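PDB 3L7W: transcription regulator PadR N-terminal domain-containing protein from Streptococcus mutans, which probably binds DNA as a dimeric transcription regulator of the PadR family, through a winged helix-turn-helix domain. Local coordinates for residues E11-A16 with H80-T85. Numbering follows the deposited sequence.
Sequences EYLILA and HLVYLT
Leu84 and Leu81, one turn apart on 80-85, are the two bumps that fit between the side chains of 11-16. Leu84 and Tyr12 run antiparallel alongside each other, with Leu84 CB 3.5 Å from Tyr12 CD1. The tip of Leu84 fills a first hollow between the backbone of Tyr12, near its CA, and Leu15, where Leu84 CD1 lies 3.8 Å from Leu15 CD2. Leu81 enters a second hollow, bounded by Tyr12, Leu15 and Ala16, with Leu81 CD1 4.0 Å from Ala16 CB and its CD2 against the carbonyl oxygen of Leu15. Tyr12 has CG anti to the backbone N (chi1 178°), which carries its ring out across 80-85 until the CE1 edge meets Thr85 OG1, near the ring plane. Thr85 OG1 donates to Leu81 O at 2.7 Å, from above the carbonyl plane. At the other end, Leu15 CD2 rests 3.7 Å from His80 CD2, and a water joins His80 NE2, in the plane of the imidazole, to Glu11 OE1; the other oxygen of Glu11 is salt-bridged to Lys49. Val99 of the second subunit packs on Tyr12 and Ala16. The axes of 11-16 and 80-85 approach to 9.7 Å, with 131° between their directions. The contact joins the first helix of the winged-helix domain to the long C-terminal helix, which takes part in the dimer contacts, an arrangement characteristic of PadR-family regulators.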
loop_
_atom_site.group_PDB
_atom_site.type_symbol
_atom_site.label_atom_id
_atom_site.label_comp_id
_atom_site.label_asym_id
_atom_site.label_seq_id
_atom_site.Cartn_x
_atom_site.Cartn_y
_atom_site.Cartn_z
ATOM N N GLU A 11 11.037 -1.002 1.548
ATOM C CA GLU A 11 12.098 -1.964 1.279
ATOM C C GLU A 11 12.030 -2.350 -0.180
ATOM O O GLU A 11 13.025 -2.299 -0.892
ATOM C CB GLU A 11 11.958 -3.201 2.169
ATOM C CG GLU A 11 12.356 -2.936 3.614
ATOM C CD GLU A 11 12.091 -4.107 4.535
ATOM O OE1 GLU A 11 11.742 -5.192 4.041
ATOM O OE2 GLU A 11 12.228 -3.945 5.756
ATOM N N TYR A 12 10.835 -2.726 -0.619
ATOM C CA TYR A 12 10.590 -2.994 -2.024
ATOM C C TYR A 12 11.164 -1.862 -2.863
ATOM O O TYR A 12 11.966 -2.086 -3.760
ATOM C CB TYR A 12 9.088 -3.163 -2.270
ATOM C CG TYR A 12 8.696 -3.403 -3.701
ATOM C CD1 TYR A 12 9.420 -4.263 -4.506
ATOM C CD2 TYR A 12 7.579 -2.781 -4.243
ATOM C CE1 TYR A 12 9.058 -4.483 -5.808
ATOM C CE2 TYR A 12 7.205 -2.992 -5.541
ATOM C CZ TYR A 12 7.947 -3.846 -6.321
ATOM O OH TYR A 12 7.578 -4.069 -7.616
ATOM N N LEU A 13 10.784 -0.632 -2.551
ATOM C CA LEU A 13 11.251 0.505 -3.343
ATOM C C LEU A 13 12.771 0.606 -3.326
ATOM O O LEU A 13 13.396 0.811 -4.351
ATOM C CB LEU A 13 10.622 1.809 -2.845
ATOM C CG LEU A 13 9.106 1.878 -3.132
ATOM C CD1 LEU A 13 8.491 3.040 -2.400
ATOM C CD2 LEU A 13 8.844 2.003 -4.616
ATOM N N ILE A 14 13.364 0.485 -2.146
ATOM C CA ILE A 14 14.806 0.604 -2.036
ATOM C C ILE A 14 15.480 -0.438 -2.911
ATOM O O ILE A 14 16.309 -0.111 -3.753
ATOM C CB ILE A 14 15.280 0.394 -0.600
ATOM C CG1 ILE A 14 14.883 1.596 0.264
ATOM C CG2 ILE A 14 16.778 0.195 -0.584
ATOM C CD1 ILE A 14 15.001 1.345 1.736
ATOM N N LEU A 15 15.120 -1.698 -2.710
ATOM C CA LEU A 15 15.715 -2.762 -3.505
ATOM C C LEU A 15 15.476 -2.518 -4.983
ATOM O O LEU A 15 16.367 -2.722 -5.803
ATOM C CB LEU A 15 15.146 -4.110 -3.090
ATOM C CG LEU A 15 15.998 -4.946 -2.134
ATOM C CD1 LEU A 15 16.888 -4.087 -1.260
ATOM C CD2 LEU A 15 15.135 -5.888 -1.313
ATOM N N ALA A 16 14.273 -2.062 -5.331
ATOM C CA ALA A 16 13.951 -1.857 -6.732
ATOM C C ALA A 16 14.841 -0.767 -7.286
ATOM O O ALA A 16 15.372 -0.897 -8.390
ATOM C CB ALA A 16 12.479 -1.502 -6.928
ATOM N N HIS A 80 15.272 -11.639 -3.646
ATOM C CA HIS A 80 14.294 -11.091 -2.730
ATOM C C HIS A 80 13.413 -10.047 -3.411
ATOM O O HIS A 80 12.203 -9.979 -3.158
ATOM C CB HIS A 80 14.989 -10.468 -1.536
ATOM C CG HIS A 80 14.055 -10.107 -0.430
ATOM N ND1 HIS A 80 13.093 -10.975 0.036
ATOM C CD2 HIS A 80 13.942 -8.982 0.314
ATOM C CE1 HIS A 80 12.423 -10.397 1.016
ATOM N NE2 HIS A 80 12.918 -9.187 1.204
ATOM N N LEU A 81 14.027 -9.233 -4.265
ATOM C CA LEU A 81 13.302 -8.197 -4.978
ATOM C C LEU A 81 12.202 -8.807 -5.855
ATOM O O LEU A 81 11.120 -8.229 -5.993
ATOM C CB LEU A 81 14.254 -7.350 -5.819
ATOM C CG LEU A 81 13.587 -6.364 -6.782
ATOM C CD1 LEU A 81 12.722 -5.370 -6.006
ATOM C CD2 LEU A 81 14.631 -5.638 -7.620
ATOM N N VAL A 82 12.487 -9.973 -6.432
ATOM C CA VAL A 82 11.528 -10.695 -7.275
ATOM C C VAL A 82 10.320 -11.071 -6.454
ATOM O O VAL A 82 9.174 -10.906 -6.886
ATOM C CB VAL A 82 12.130 -12.002 -7.826
ATOM C CG1 VAL A 82 11.026 -12.966 -8.249
ATOM C CG2 VAL A 82 13.078 -11.707 -8.973
ATOM N N TYR A 83 10.589 -11.593 -5.266
ATOM C CA TYR A 83 9.539 -11.926 -4.331
ATOM C C TYR A 83 8.688 -10.682 -3.996
ATOM O O TYR A 83 7.459 -10.713 -4.112
ATOM C CB TYR A 83 10.134 -12.548 -3.067
ATOM C CG TYR A 83 9.121 -12.699 -1.972
ATOM C CD1 TYR A 83 8.167 -13.705 -2.024
ATOM C CD2 TYR A 83 9.086 -11.808 -0.907
ATOM C CE1 TYR A 83 7.211 -13.828 -1.033
ATOM C CE2 TYR A 83 8.147 -11.929 0.091
ATOM C CZ TYR A 83 7.206 -12.940 0.020
ATOM O OH TYR A 83 6.257 -13.060 1.013
ATOM N N LEU A 84 9.343 -9.592 -3.605
ATOM C CA LEU A 84 8.644 -8.338 -3.263
ATOM C C LEU A 84 7.856 -7.786 -4.436
ATOM O O LEU A 84 6.752 -7.297 -4.263
ATOM C CB LEU A 84 9.622 -7.268 -2.787
ATOM C CG LEU A 84 10.404 -7.610 -1.522
ATOM C CD1 LEU A 84 11.418 -6.511 -1.222
ATOM C CD2 LEU A 84 9.444 -7.811 -0.371
ATOM N N THR A 85 8.425 -7.867 -5.632
ATOM C CA THR A 85 7.722 -7.432 -6.825
ATOM C C THR A 85 6.474 -8.277 -7.004
ATOM O O THR A 85 5.381 -7.756 -7.204
ATOM C CB THR A 85 8.604 -7.575 -8.060
ATOM O OG1 THR A 85 9.765 -6.766 -7.882
ATOM C CG2 THR A 85 7.858 -7.111 -9.301
HETATM O O HOH W 1 12.650 -7.417 3.062
#